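SVP1-like protein 2 (PDB 4V16) is a beta-propeller protein of the PROPPIN family that binds phosphoinositides, takes part in membrane-associated protein transport and probably serves mitochondrial or peroxisomal functions. Local coordinates at residues Q87-V92 with N123-I128. Numbering follows the deposited sequence.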
loop_
_atom_site.group_PDB
_atom_site.type_symbol
_atom_site.label_atom_id
_atom_site.label_comp_id
_atom_site.label_asym_id
_atom_site.label_seq_id
_atom_site.Cartn_x
_atom_site.Cartn_y
_atom_site.Cartn_z
ATOM N N GLN A 87 21.659 12.529 7.580
ATOM C CA GLN A 87 21.164 13.313 8.708
ATOM C C GLN A 87 19.697 13.700 8.532
ATOM O O GLN A 87 19.124 13.534 7.455
ATOM C CB GLN A 87 22.006 14.578 8.890
ATOM C CG GLN A 87 21.783 15.634 7.820
ATOM C CD GLN A 87 22.593 16.888 8.072
ATOM O OE1 GLN A 87 23.421 16.936 8.981
ATOM N NE2 GLN A 87 22.352 17.917 7.267
ATOM N N ASP A 88 19.099 14.227 9.596
ATOM C CA ASP A 88 17.720 14.692 9.548
ATOM C C ASP A 88 17.617 15.986 8.750
ATOM O O ASP A 88 18.506 16.834 8.810
ATOM C CB ASP A 88 17.168 14.916 10.961
ATOM C CG ASP A 88 17.081 13.634 11.770
ATOM O OD1 ASP A 88 16.837 12.563 11.175
ATOM O OD2 ASP A 88 17.248 13.702 13.007
ATOM N N ILE A 89 16.530 16.124 7.999
ATOM C CA ILE A 89 16.202 17.386 7.350
ATOM C C ILE A 89 15.334 18.197 8.306
ATOM O O ILE A 89 15.637 19.350 8.608
ATOM C CB ILE A 89 15.477 17.170 6.010
ATOM C CG1 ILE A 89 16.382 16.396 5.049
ATOM C CG2 ILE A 89 15.076 18.509 5.397
ATOM C CD1 ILE A 89 15.732 16.029 3.734
ATOM N N THR A 90 14.255 17.578 8.776
ATOM C CA THR A 90 13.419 18.156 9.823
ATOM C C THR A 90 12.777 17.064 10.670
ATOM O O THR A 90 12.866 15.879 10.350
ATOM C CB THR A 90 12.296 19.046 9.250
ATOM O OG1 THR A 90 11.657 18.374 8.157
ATOM C CG2 THR A 90 12.848 20.379 8.776
ATOM N N ARG A 91 12.137 17.483 11.757
ATOM C CA ARG A 91 11.338 16.595 12.587
ATOM C C ARG A 91 9.979 17.242 12.822
ATOM O O ARG A 91 9.895 18.446 13.060
ATOM C CB ARG A 91 12.040 16.303 13.912
ATOM C CG ARG A 91 13.408 15.652 13.747
ATOM C CD ARG A 91 14.549 16.489 14.318
ATOM N NE ARG A 91 15.059 15.937 15.568
ATOM C CZ ARG A 91 16.126 16.399 16.212
ATOM N NH1 ARG A 91 16.803 17.434 15.729
ATOM N NH2 ARG A 91 16.517 15.826 17.342
ATOM N N VAL A 92 8.922 16.440 12.743
ATOM C CA VAL A 92 7.561 16.939 12.899
ATOM C C VAL A 92 6.905 16.297 14.114
ATOM O O VAL A 92 6.937 15.075 14.273
ATOM C CB VAL A 92 6.718 16.663 11.639
ATOM C CG1 VAL A 92 5.285 17.134 11.831
ATOM C CG2 VAL A 92 7.338 17.346 10.428
ATOM N N ASN A 123 10.796 22.949 2.919
ATOM C CA ASN A 123 10.708 24.060 3.861
ATOM C C ASN A 123 9.487 24.927 3.555
ATOM O O ASN A 123 9.212 25.214 2.389
ATOM C CB ASN A 123 11.988 24.898 3.808
ATOM C CG ASN A 123 12.320 25.541 5.140
ATOM O OD1 ASN A 123 12.963 24.927 5.992
ATOM N ND2 ASN A 123 11.886 26.782 5.326
ATOM N N PRO A 124 8.750 25.358 4.596
ATOM C CA PRO A 124 8.985 25.208 6.039
ATOM C C PRO A 124 8.482 23.895 6.653
ATOM O O PRO A 124 8.534 23.753 7.876
ATOM C CB PRO A 124 8.213 26.390 6.624
ATOM C CG PRO A 124 7.054 26.546 5.706
ATOM C CD PRO A 124 7.552 26.176 4.328
ATOM N N TRP A 125 8.011 22.962 5.828
ATOM C CA TRP A 125 7.484 21.680 6.310
ATOM C C TRP A 125 6.290 21.876 7.250
ATOM O O TRP A 125 6.205 21.232 8.297
ATOM C CB TRP A 125 8.579 20.875 7.027
ATOM C CG TRP A 125 9.847 20.729 6.234
ATOM C CD1 TRP A 125 10.917 21.575 6.237
ATOM C CD2 TRP A 125 10.173 19.672 5.324
ATOM N NE1 TRP A 125 11.889 21.113 5.381
ATOM C CE2 TRP A 125 11.457 19.944 4.810
ATOM C CE3 TRP A 125 9.505 18.521 4.894
ATOM C CZ2 TRP A 125 12.086 19.110 3.888
ATOM C CZ3 TRP A 125 10.132 17.692 3.977
ATOM C CH2 TRP A 125 11.408 17.992 3.484
ATOM N N ASN A 126 5.369 22.755 6.861
ATOM C CA ASN A 126 4.224 23.111 7.695
ATOM C C ASN A 126 2.930 22.444 7.237
ATOM O O ASN A 126 2.862 21.888 6.141
ATOM C CB ASN A 126 4.034 24.628 7.701
ATOM C CG ASN A 126 3.607 25.168 6.346
ATOM O OD1 ASN A 126 4.195 24.837 5.315
ATOM N ND2 ASN A 126 2.569 25.995 6.342
ATOM N N LYS A 127 1.901 22.515 8.080
ATOM C CA LYS A 127 0.585 21.989 7.730
ATOM C C LYS A 127 -0.068 22.893 6.692
ATOM O O LYS A 127 -0.029 24.118 6.811
ATOM C CB LYS A 127 -0.309 21.872 8.966
ATOM C CG LYS A 127 0.391 21.283 10.174
ATOM C CD LYS A 127 -0.584 20.899 11.278
ATOM C CE LYS A 127 -1.293 19.589 10.972
ATOM N NZ LYS A 127 -1.966 19.026 12.177
ATOM N N ILE A 128 -0.670 22.280 5.679
ATOM C CA ILE A 128 -1.240 23.016 4.557
ATOM C C ILE A 128 -2.738 23.244 4.740
ATOM O O ILE A 128 -3.302 24.194 4.198
ATOM C CB ILE A 128 -0.994 22.270 3.233
ATOM C CG1 ILE A 128 0.509 22.069 3.026
ATOM C CG2 ILE A 128 -1.601 23.035 2.054
ATOM C CD1 ILE A 128 0.851 21.230 1.827
#
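Thr90 and Ile89 meet the indole of Trp125 where two neighbouring blades of the seven-bladed PROPPIN beta-propeller face each other. Residues 87-92 belong to strand 87-93, the last of its four-stranded antiparallel blade. The chain turns a corner at Ile89. Residues 123-128 form the loop between strands 115-120 and 132-133 of the next blade. No hydrogen bond joins the two segments.

The tightly packed part is the indole itself. Thr90 lies over one face. Its methyl CG2 makes a CH-pi contact, 3.8 Å from the centroid of the five-membered ring and 28° off the ring normal. Its hydroxyl OG1 sits over the same face, 3.5 Å from Trp125 CD2. The chi1 of 46° sets OG1 between the backbone N and the carbonyl carbon and CG2 anti to that carbon, and both branches reach the ring. Ile89 comes obliquely to the benzo part, and its CG2 lies 3.4 Å from Trp125 CZ2. The opposite face of the indole has the backbone N of Asn123 above it, offset toward the rim. Phe121 packs edge-to-face with Trp125, and Ile108 of strand 107-112 also touches it. With an alanine at Trp125, the methyls of Thr90 and Ile89 would probably lose their aromatic partner and a gap would open between the blades.

The loose, solvent side is the rest of the loop. Pro124, which follows a cis peptide bond, and Asn126 both point away from strand 87-93 and are exposed to solvent. Lys127 is exposed too, and its NZ forms a salt bridge with Asp131 within its own blade. Val92 points toward the loop, but Val92 CG2 comes no nearer than 4.6 Å, to Trp125 O. Over the five-membered ring, Thr90 CG2 lies 3.6 Å from Trp125 NE1.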